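Local coordinates for protein transmembrane oligosaccharyl transferase (Archaeoglobus fulgidus, PDB 3WAJ) that belongs to the archaeal AglB branch of the STT3 family, pairing an N-terminal GT-C-clan part that holds a zinc ion with a C-terminal globular part, at residues Ser610-Glu613 with Met614-Gly617; Val729-Arg733 with Tyr734-Pro738; Gly741-Glu744 with Val745-Tyr749. All coordinates share one frame; numbering follows the deposited sequence.

Contact 1: residues Ser610-Glu613 with Met614-Gly617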
ATOM      1  N   SER A 610       2.705   5.184  17.706  1.00 33.59           N
ATOM      2  CA  SER A 610       1.251   5.206  17.603  1.00 28.70           C
ATOM      3  C   SER A 610       0.779   6.537  17.060  1.00 33.86           C
ATOM      4  O   SER A 610       1.299   7.603  17.437  1.00 34.91           O
ATOM      5  CB  SER A 610       0.622   4.932  18.980  1.00 34.04           C
ATOM      6  OG  SER A 610      -0.753   5.277  19.019  1.00 30.51           O
ATOM      7  N   ASP A 611      -0.213   6.496  16.175  1.00 33.15           N
ATOM      8  CA  ASP A 611      -0.710   7.748  15.613  1.00 33.30           C
ATOM      9  C   ASP A 611      -2.209   7.954  15.816  1.00 32.56           C
ATOM     10  O   ASP A 611      -2.900   7.079  16.335  1.00 32.98           O
ATOM     11  CB  ASP A 611      -0.267   7.962  14.154  1.00 26.61           C
ATOM     12  CG  ASP A 611      -1.155   7.271  13.141  1.00 35.10           C
ATOM     13  OD1 ASP A 611      -1.929   6.336  13.489  1.00 42.77           O
ATOM     14  OD2 ASP A 611      -1.046   7.666  11.961  1.00 34.21           O
ATOM     15  N   ILE A 612      -2.708   9.121  15.432  1.00 27.81           N
ATOM     16  CA  ILE A 612      -4.070   9.458  15.783  1.00 27.42           C
ATOM     17  C   ILE A 612      -5.038   8.608  14.976  1.00 31.49           C
ATOM     18  O   ILE A 612      -6.197   8.428  15.356  1.00 39.90           O
ATOM     19  CB  ILE A 612      -4.335  10.956  15.603  1.00 25.94           C
ATOM     20  CG1 ILE A 612      -5.679  11.332  16.251  1.00 29.92           C
ATOM     21  CG2 ILE A 612      -4.287  11.334  14.111  1.00 27.25           C
ATOM     22  CD1 ILE A 612      -5.968  12.809  16.254  1.00 25.30           C
ATOM     23  N   GLU A 613      -4.551   8.063  13.870  1.00 33.22           N
ATOM     24  CA  GLU A 613      -5.391   7.244  13.007  1.00 36.82           C
ATOM     25  C   GLU A 613      -5.609   5.869  13.634  1.00 31.45           C
ATOM     26  O   GLU A 613      -6.730   5.355  13.659  1.00 32.67           O
ATOM     27  CB  GLU A 613      -4.777   7.147  11.604  1.00 33.33           C
ATOM     28  CG  GLU A 613      -4.834   8.466  10.837  1.00 40.98           C
ATOM     29  CD  GLU A 613      -4.383   8.350   9.389  1.00 49.32           C
ATOM     30  OE1 GLU A 613      -4.660   9.284   8.601  1.00 44.90           O
ATOM     31  OE2 GLU A 613      -3.744   7.333   9.042  1.00 54.47           O
ATOM     32  N   MET A 614      -4.519   5.287  14.119  1.00 27.57           N
ATOM     33  CA  MET A 614      -4.563   4.099  14.962  1.00 29.50           C
ATOM     34  C   MET A 614      -5.516   4.262  16.144  1.00 34.33           C
ATOM     35  O   MET A 614      -6.259   3.344  16.492  1.00 30.74           O
ATOM     36  CB  MET A 614      -3.150   3.784  15.457  1.00 29.93           C
ATOM     37  CG  MET A 614      -2.242   3.250  14.340  1.00 31.92           C
ATOM     38  SD  MET A 614      -0.498   3.162  14.778  1.00 33.19           S
ATOM     39  CE  MET A 614      -0.611   2.099  16.246  1.00 27.25           C
ATOM     40  N   GLU A 615      -5.501   5.443  16.752  1.00 34.20           N
ATOM     41  CA  GLU A 615      -6.364   5.704  17.894  1.00 32.76           C
ATOM     42  C   GLU A 615      -7.824   5.773  17.455  1.00 38.61           C
ATOM     43  O   GLU A 615      -8.713   5.277  18.142  1.00 38.51           O
ATOM     44  CB  GLU A 615      -5.962   7.023  18.578  1.00 35.53           C
ATOM     45  CG  GLU A 615      -6.851   7.445  19.744  1.00 38.35           C
ATOM     46  CD  GLU A 615      -6.491   8.833  20.280  1.00 46.82           C
ATOM     47  OE1 GLU A 615      -6.576   9.798  19.496  1.00 44.65           O
ATOM     48  OE2 GLU A 615      -6.123   8.966  21.474  1.00 50.71           O
ATOM     49  N   THR A 616      -8.061   6.374  16.293  1.00 37.24           N
ATOM     50  CA  THR A 616      -9.417   6.636  15.836  1.00 34.94           C
ATOM     51  C   THR A 616      -9.856   5.784  14.647  1.00 31.83           C
ATOM     52  O   THR A 616     -10.331   4.672  14.825  1.00 35.19           O
ATOM     53  CB  THR A 616      -9.617   8.116  15.523  1.00 37.27           C
ATOM     54  OG1 THR A 616      -8.775   8.479  14.425  1.00 39.43           O
ATOM     55  CG2 THR A 616      -9.268   8.964  16.741  1.00 32.92           C
ATOM     56  N   GLY A 617      -9.718   6.311  13.438  1.00 33.98           N
ATOM     57  CA  GLY A 617     -10.315   5.701  12.254  1.00 31.71           C
ATOM     58  C   GLY A 617      -9.856   4.288  11.936  1.00 39.45           C
ATOM     59  O   GLY A 617     -10.650   3.448  11.508  1.00 45.99           O
TER

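Contact 2: residues Val729-Arg733 with Tyr734-Pro738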
ATOM      1  N   VAL A 729     -21.119  19.079  15.402  1.00 42.57           N
ATOM      2  CA  VAL A 729     -22.498  19.348  15.034  1.00 42.73           C
ATOM      3  C   VAL A 729     -22.531  20.025  13.685  1.00 44.60           C
ATOM      4  O   VAL A 729     -23.335  19.673  12.822  1.00 44.16           O
ATOM      5  CB  VAL A 729     -23.167  20.245  16.073  1.00 47.01           C
ATOM      6  CG1 VAL A 729     -24.554  20.654  15.612  1.00 43.36           C
ATOM      7  CG2 VAL A 729     -23.231  19.517  17.411  1.00 50.78           C
ATOM      8  N   MET A 730     -21.645  20.999  13.510  1.00 46.13           N
ATOM      9  CA  MET A 730     -21.510  21.675  12.234  1.00 48.19           C
ATOM     10  C   MET A 730     -21.333  20.674  11.091  1.00 48.31           C
ATOM     11  O   MET A 730     -22.065  20.742  10.112  1.00 51.49           O
ATOM     12  CB  MET A 730     -20.339  22.657  12.252  1.00 54.81           C
ATOM     13  CG  MET A 730     -20.067  23.292  10.890  1.00 64.35           C
ATOM     14  SD  MET A 730     -18.321  23.297  10.417  1.00103.85           S
ATOM     15  CE  MET A 730     -18.484  23.293   8.634  1.00 60.88           C
ATOM     16  N   ARG A 731     -20.385  19.741  11.223  1.00 44.66           N
ATOM     17  CA  ARG A 731     -20.114  18.782  10.153  1.00 40.84           C
ATOM     18  C   ARG A 731     -21.222  17.745  10.033  1.00 41.47           C
ATOM     19  O   ARG A 731     -21.467  17.203   8.965  1.00 45.70           O
ATOM     20  CB  ARG A 731     -18.737  18.114  10.346  1.00 41.11           C
ATOM     21  CG  ARG A 731     -17.558  19.072  10.120  1.00 35.41           C
ATOM     22  CD  ARG A 731     -16.250  18.541  10.658  1.00 40.85           C
ATOM     23  NE  ARG A 731     -15.577  17.697   9.683  1.00 54.46           N
ATOM     24  CZ  ARG A 731     -14.524  18.068   8.964  1.00 50.47           C
ATOM     25  NH1 ARG A 731     -13.990  19.264   9.134  1.00 48.77           N
ATOM     26  NH2 ARG A 731     -13.994  17.224   8.093  1.00 50.11           N
ATOM     27  N   ALA A 732     -21.910  17.500  11.139  1.00 44.38           N
ATOM     28  CA  ALA A 732     -22.949  16.473  11.207  1.00 51.00           C
ATOM     29  C   ALA A 732     -24.130  16.677  10.259  1.00 60.75           C
ATOM     30  O   ALA A 732     -24.852  15.729   9.957  1.00 68.00           O
ATOM     31  CB  ALA A 732     -23.450  16.328  12.626  1.00 48.58           C
ATOM     32  N   ARG A 733     -24.344  17.905   9.805  1.00 68.19           N
ATOM     33  CA  ARG A 733     -25.460  18.175   8.901  1.00 69.82           C
ATOM     34  C   ARG A 733     -25.078  18.029   7.431  1.00 72.13           C
ATOM     35  O   ARG A 733     -25.947  17.904   6.574  1.00 74.97           O
ATOM     36  CB  ARG A 733     -26.038  19.552   9.171  1.00 75.66           C
ATOM     37  CG  ARG A 733     -25.018  20.668   9.169  1.00 83.77           C
ATOM     38  CD  ARG A 733     -25.692  21.942   9.637  1.00 90.70           C
ATOM     39  NE  ARG A 733     -26.715  21.621  10.629  1.00 94.56           N
ATOM     40  CZ  ARG A 733     -26.557  21.764  11.937  1.00 96.87           C
ATOM     41  NH1 ARG A 733     -25.421  22.253  12.410  1.00100.56           N
ATOM     42  NH2 ARG A 733     -27.538  21.438  12.765  1.00 96.51           N
ATOM     43  N   TYR A 734     -23.777  18.054   7.152  1.00 74.28           N
ATOM     44  CA  TYR A 734     -23.246  17.629   5.864  1.00 66.71           C
ATOM     45  C   TYR A 734     -23.095  16.121   5.925  1.00 60.85           C
ATOM     46  O   TYR A 734     -22.546  15.500   5.020  1.00 65.74           O
ATOM     47  CB  TYR A 734     -21.871  18.244   5.617  1.00 75.68           C
ATOM     48  CG  TYR A 734     -21.879  19.686   5.168  1.00 88.36           C
ATOM     49  CD1 TYR A 734     -21.156  20.084   4.045  1.00 94.67           C
ATOM     50  CD2 TYR A 734     -22.596  20.654   5.863  1.00 91.45           C
ATOM     51  CE1 TYR A 734     -21.150  21.410   3.623  1.00 96.89           C
ATOM     52  CE2 TYR A 734     -22.599  21.979   5.448  1.00 96.26           C
ATOM     53  CZ  TYR A 734     -21.874  22.353   4.329  1.00 98.20           C
ATOM     54  OH  TYR A 734     -21.875  23.667   3.917  1.00100.59           O
ATOM     55  N   GLY A 735     -23.557  15.536   7.023  1.00 56.53           N
ATOM     56  CA  GLY A 735     -23.409  14.114   7.250  1.00 57.38           C
ATOM     57  C   GLY A 735     -21.975  13.617   7.386  1.00 61.74           C
ATOM     58  O   GLY A 735     -21.763  12.404   7.390  1.00 69.60           O
ATOM     59  N   VAL A 736     -20.996  14.521   7.501  1.00 55.27           N
ATOM     60  CA  VAL A 736     -19.609  14.094   7.683  1.00 52.89           C
ATOM     61  C   VAL A 736     -19.170  14.106   9.146  1.00 48.62           C
ATOM     62  O   VAL A 736     -19.768  14.775  10.000  1.00 48.45           O
ATOM     63  CB  VAL A 736     -18.589  14.859   6.785  1.00 48.87           C
ATOM     64  CG1 VAL A 736     -19.268  15.396   5.526  1.00 51.72           C
ATOM     65  CG2 VAL A 736     -17.926  15.972   7.550  1.00 42.21           C
ATOM     66  N   SER A 737     -18.125  13.343   9.428  1.00 40.89           N
ATOM     67  CA  SER A 737     -17.710  13.113  10.796  1.00 45.18           C
ATOM     68  C   SER A 737     -16.632  14.136  11.175  1.00 44.39           C
ATOM     69  O   SER A 737     -16.114  14.841  10.295  1.00 46.74           O
ATOM     70  CB  SER A 737     -17.234  11.667  10.949  1.00 44.72           C
ATOM     71  OG  SER A 737     -15.932  11.517  10.442  1.00 57.93           O
ATOM     72  N   PRO A 738     -16.323  14.263  12.479  1.00 38.16           N
ATOM     73  CA  PRO A 738     -15.358  15.311  12.856  1.00 36.50           C
ATOM     74  C   PRO A 738     -13.934  14.974  12.419  1.00 38.13           C
ATOM     75  O   PRO A 738     -13.644  13.791  12.160  1.00 34.54           O
ATOM     76  CB  PRO A 738     -15.418  15.317  14.393  1.00 32.09           C
ATOM     77  CG  PRO A 738     -16.719  14.573  14.754  1.00 28.90           C
ATOM     78  CD  PRO A 738     -16.890  13.565  13.655  1.00 31.45           C
TER

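Contact 3: residues Gly741-Glu744 with Val745-Tyr749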
ATOM      1  N   GLY A 741      -8.521  14.925  15.294  1.00 24.39           N
ATOM      2  CA  GLY A 741      -8.219  15.620  16.537  1.00 26.03           C
ATOM      3  C   GLY A 741      -9.458  15.874  17.382  1.00 28.96           C
ATOM      4  O   GLY A 741      -9.459  15.694  18.614  1.00 26.20           O
ATOM      5  N   THR A 742     -10.531  16.281  16.722  1.00 32.97           N
ATOM      6  CA  THR A 742     -11.802  16.457  17.411  1.00 37.39           C
ATOM      7  C   THR A 742     -12.345  15.101  17.885  1.00 31.93           C
ATOM      8  O   THR A 742     -12.900  14.980  18.993  1.00 34.29           O
ATOM      9  CB  THR A 742     -12.805  17.177  16.520  1.00 35.25           C
ATOM     10  OG1 THR A 742     -12.315  18.497  16.257  1.00 38.28           O
ATOM     11  CG2 THR A 742     -14.165  17.255  17.188  1.00 31.81           C
ATOM     12  N   GLN A 743     -12.169  14.072  17.072  1.00 33.97           N
ATOM     13  CA  GLN A 743     -12.632  12.745  17.481  1.00 33.06           C
ATOM     14  C   GLN A 743     -11.969  12.314  18.768  1.00 30.89           C
ATOM     15  O   GLN A 743     -12.619  11.747  19.644  1.00 31.09           O
ATOM     16  CB  GLN A 743     -12.379  11.721  16.385  1.00 28.60           C
ATOM     17  CG  GLN A 743     -13.107  12.016  15.105  1.00 29.33           C
ATOM     18  CD  GLN A 743     -12.983  10.876  14.137  1.00 28.77           C
ATOM     19  OE1 GLN A 743     -12.634   9.770  14.534  1.00 34.25           O
ATOM     20  NE2 GLN A 743     -13.252  11.133  12.858  1.00 25.57           N
ATOM     21  N   GLU A 744     -10.671  12.576  18.877  1.00 30.58           N
ATOM     22  CA  GLU A 744      -9.928  12.213  20.085  1.00 34.92           C
ATOM     23  C   GLU A 744     -10.458  13.006  21.299  1.00 39.62           C
ATOM     24  O   GLU A 744     -10.655  12.447  22.388  1.00 35.06           O
ATOM     25  CB  GLU A 744      -8.432  12.474  19.881  1.00 30.27           C
ATOM     26  CG  GLU A 744      -7.638  12.568  21.179  1.00 35.30           C
ATOM     27  CD  GLU A 744      -6.152  12.841  20.939  1.00 46.03           C
ATOM     28  OE1 GLU A 744      -5.557  13.668  21.672  1.00 45.62           O
ATOM     29  OE2 GLU A 744      -5.575  12.215  20.018  1.00 46.95           O
ATOM     30  N   VAL A 745     -10.693  14.306  21.095  1.00 30.04           N
ATOM     31  CA  VAL A 745     -11.286  15.146  22.137  1.00 37.19           C
ATOM     32  C   VAL A 745     -12.614  14.546  22.581  1.00 32.01           C
ATOM     33  O   VAL A 745     -12.863  14.397  23.770  1.00 28.59           O
ATOM     34  CB  VAL A 745     -11.471  16.624  21.685  1.00 26.65           C
ATOM     35  CG1 VAL A 745     -12.324  17.371  22.671  1.00 25.14           C
ATOM     36  CG2 VAL A 745     -10.109  17.322  21.562  1.00 27.88           C
ATOM     37  N   LEU A 746     -13.453  14.167  21.624  1.00 28.57           N
ATOM     38  CA  LEU A 746     -14.732  13.563  21.973  1.00 33.65           C
ATOM     39  C   LEU A 746     -14.585  12.190  22.671  1.00 35.51           C
ATOM     40  O   LEU A 746     -15.321  11.882  23.615  1.00 38.97           O
ATOM     41  CB  LEU A 746     -15.641  13.490  20.745  1.00 34.58           C
ATOM     42  CG  LEU A 746     -16.038  14.862  20.181  1.00 35.46           C
ATOM     43  CD1 LEU A 746     -16.964  14.727  18.961  1.00 31.95           C
ATOM     44  CD2 LEU A 746     -16.690  15.708  21.268  1.00 29.51           C
ATOM     45  N   TYR A 747     -13.641  11.375  22.211  1.00 32.00           N
ATOM     46  CA  TYR A 747     -13.355  10.094  22.852  1.00 27.93           C
ATOM     47  C   TYR A 747     -13.043  10.310  24.324  1.00 30.06           C
ATOM     48  O   TYR A 747     -13.539   9.578  25.185  1.00 30.58           O
ATOM     49  CB  TYR A 747     -12.121   9.456  22.218  1.00 34.00           C
ATOM     50  CG  TYR A 747     -12.361   8.709  20.942  1.00 32.04           C
ATOM     51  CD1 TYR A 747     -13.525   8.880  20.218  1.00 28.17           C
ATOM     52  CD2 TYR A 747     -11.424   7.804  20.475  1.00 31.94           C
ATOM     53  CE1 TYR A 747     -13.746   8.170  19.044  1.00 30.87           C
ATOM     54  CE2 TYR A 747     -11.636   7.082  19.306  1.00 31.79           C
ATOM     55  CZ  TYR A 747     -12.796   7.272  18.595  1.00 31.40           C
ATOM     56  OH  TYR A 747     -12.996   6.570  17.420  1.00 31.45           O
ATOM     57  N   LYS A 748     -12.197  11.307  24.598  1.00 29.95           N
ATOM     58  CA  LYS A 748     -11.788  11.633  25.964  1.00 31.89           C
ATOM     59  C   LYS A 748     -12.958  12.136  26.778  1.00 31.88           C
ATOM     60  O   LYS A 748     -13.125  11.767  27.945  1.00 35.62           O
ATOM     61  CB  LYS A 748     -10.680  12.695  25.960  1.00 25.24           C
ATOM     62  CG  LYS A 748      -9.390  12.197  25.391  1.00 32.83           C
ATOM     63  CD  LYS A 748      -8.304  13.268  25.388  1.00 35.86           C
ATOM     64  CE  LYS A 748      -6.978  12.623  24.987  1.00 33.60           C
ATOM     65  NZ  LYS A 748      -5.939  13.592  24.578  1.00 31.48           N
ATOM     66  N   TYR A 749     -13.758  12.999  26.161  1.00 32.07           N
ATOM     67  CA  TYR A 749     -14.988  13.498  26.791  1.00 35.13           C
ATOM     68  C   TYR A 749     -15.915  12.340  27.169  1.00 36.14           C
ATOM     69  O   TYR A 749     -16.332  12.237  28.321  1.00 38.44           O
ATOM     70  CB  TYR A 749     -15.700  14.479  25.858  1.00 26.34           C
ATOM     71  CG  TYR A 749     -17.064  14.926  26.347  1.00 34.68           C
ATOM     72  CD1 TYR A 749     -17.203  15.704  27.500  1.00 34.99           C
ATOM     73  CD2 TYR A 749     -18.213  14.605  25.626  1.00 33.16           C
ATOM     74  CE1 TYR A 749     -18.455  16.119  27.935  1.00 38.25           C
ATOM     75  CE2 TYR A 749     -19.468  15.012  26.042  1.00 37.95           C
ATOM     76  CZ  TYR A 749     -19.591  15.769  27.198  1.00 44.11           C
ATOM     77  OH  TYR A 749     -20.849  16.174  27.587  1.00 42.44           O
TER

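Contact 1: residues Ser610-Glu613 with Met614-Gly617
From D611 to E615 the chain passes without a break from strand 605-611 into the short helix 612-615, and the backbone bond that opens the helix runs from E615 N to D611 O at 3.1 Å. D611 is the N-cap. Its CG stands between the backbone N and the carbonyl carbon (chi1 84°), which brings OD1 to the N-H groups of the first turn. There OD1 receives M614 N at 2.9 Å. The bond is almost straight, 177° at the hydrogen, and meets OD1 nearly along its C-O bond; E613 N adds a second, weak bond to the same oxygen. M614 supplies the return half of a capping box: its SD takes a weak hydrogen bond from D611 N at 3.6 Å, sulfur doing here what a glutamate oxygen often does. The two side chains cross at about a right angle, with D611 OD1 only 3.2 Å from M614 CG. A bend at chi3 of M614 (57°) then swings CE back to the strand, 3.9 Å from S610 CA. At the far end T616 leaves the helical conformation and ties itself back to I612: T616 OG1 lies 2.7 Å from I612 O, and T616 N lies 2.9 Å from I612 O. These two donors come from opposite faces of the carbonyl plane, so the oxygen is gripped from both. Around this turn, D611 OD2 is bound by W503 NE1, E613 OE2 forms a salt bridge with K618, and S610 OG bonds to H683. Strand 605-611 is the middle one of a five-stranded mixed sheet, S610 pairing with K772 of strand 771-776, while M614 and E615 pack on helix 678-684 and I612, E613 and T616 on helix 740-755.

Contact 2: residues Val729-Arg733 with Tyr734-Pro738
R731 extends from the flank of the last helical turn to the loop that follows, and its NE donates to S737 O at 3.0 Å. The carbonyl oxygen comes to the edge of the guanidinium, tilted somewhat from its plane (23°). A bend at chi3 (87°) brings NE to this oxygen after the aliphatic part of the chain has run past V736. The V736 side chain crosses that of R731 obliquely, its CG2 lying 3.6 Å from R731 CB, and further out R731 CD packs 4.0 Å from P738 CA. Alongside this bond the backbone closes on itself. V736 N bonds to R731 O at 3.1 Å, and G735 N makes a weak bond to A732 O at 3.2 Å. With G735 as the C-prime residue at positive phi (64°), this pair of bonds is a Schellman motif, the classic way of ending a helix, here helix 717-732. The CA of the same glycine makes a CA-H...O contact with A732 O, 3.5 Å away. Y734 N adds a weak bond to R731 O, so the oxygen is engaged by two backbone N-H groups. The R731 guanidinium itself lies out to the flank of the last turn, held by S737 O. On the exposed flank Y734 CB rests 3.5 Å from R731 O, and the Y734 ring brings CD2 to 4.1 Å from R733 CG; the ring and the R733 guanidinium are nearly perpendicular. Farther out, A732 packs on I663 of strand 663-664 and on P666, whereas P738 lies against E727 and A728 of the same helix 717-732 and against L667. P738 O, in turn, accepts a hydrogen bond from Q743 NE2, at the beginning of the next helix.

Contact 3: residues Gly741-Glu744 with Val745-Tyr749
E744 and K748, one helical turn apart, reach each other through different first torsions: in E744 CG lies opposite the backbone N (chi1 161°), in K748 it lies opposite the carbonyl carbon (chi1 -68°). With these two chi1 values, and both chains extended beyond CG, the side chains lie side by side, pointing the same way. The K748 NZ to E744 OE1 distance is 2.9 Å, a salt bridge in which the ammonium stands above the carboxylate plane, 39° out of it. The aliphatic parts touch as well, K748 CE lying 3.9 Å from E744 CG. Each charged end has a further partner outside the helix: E744 OE1 also bonds to S768 OG, and K748 NZ to A766 O, which would fix both groups. Regular backbone bonds carry the turn, among them Y747 N to Q743 O at 2.8 Å; the Y747 ring also comes close to that oxygen, with CD1 at 3.1 Å in an oblique approach. On another side T742 and L746 lie alongside each other, T742 CG2 4.2 Å from L746 CD1, while T742 OG1 turns to E727 and W705. Helix 740-755 packs against two others: T742, V745, L746 and Y749 on helix 717-732, and E744, Y747 and K748 on helix 678-684.

Contacts 1, 2 and 3 follow one another along the chain, all on the same side of its centre in the C-terminal globular part. Contact 1 spans the end of strand 605-611 and the short helix 612-615, contact 2 ends helix 717-732, and contact 3 lies in helix 740-755, the next helix along. Centres of contacts 1 and 2 are about 20 Å apart, with nearest atoms about 8 Å apart and no touch; contact 3 touches both, its centre about 12 Å from contact 1 and 15 Å from contact 2. Where contacts 1 and 3 meet, E615 OE1 lies 2.7 Å from E744 OE2, so one carboxylate may be protonated. Helix 740-755 thus lies between the end of the sheet's central strand and the surface turn after helix 717-732.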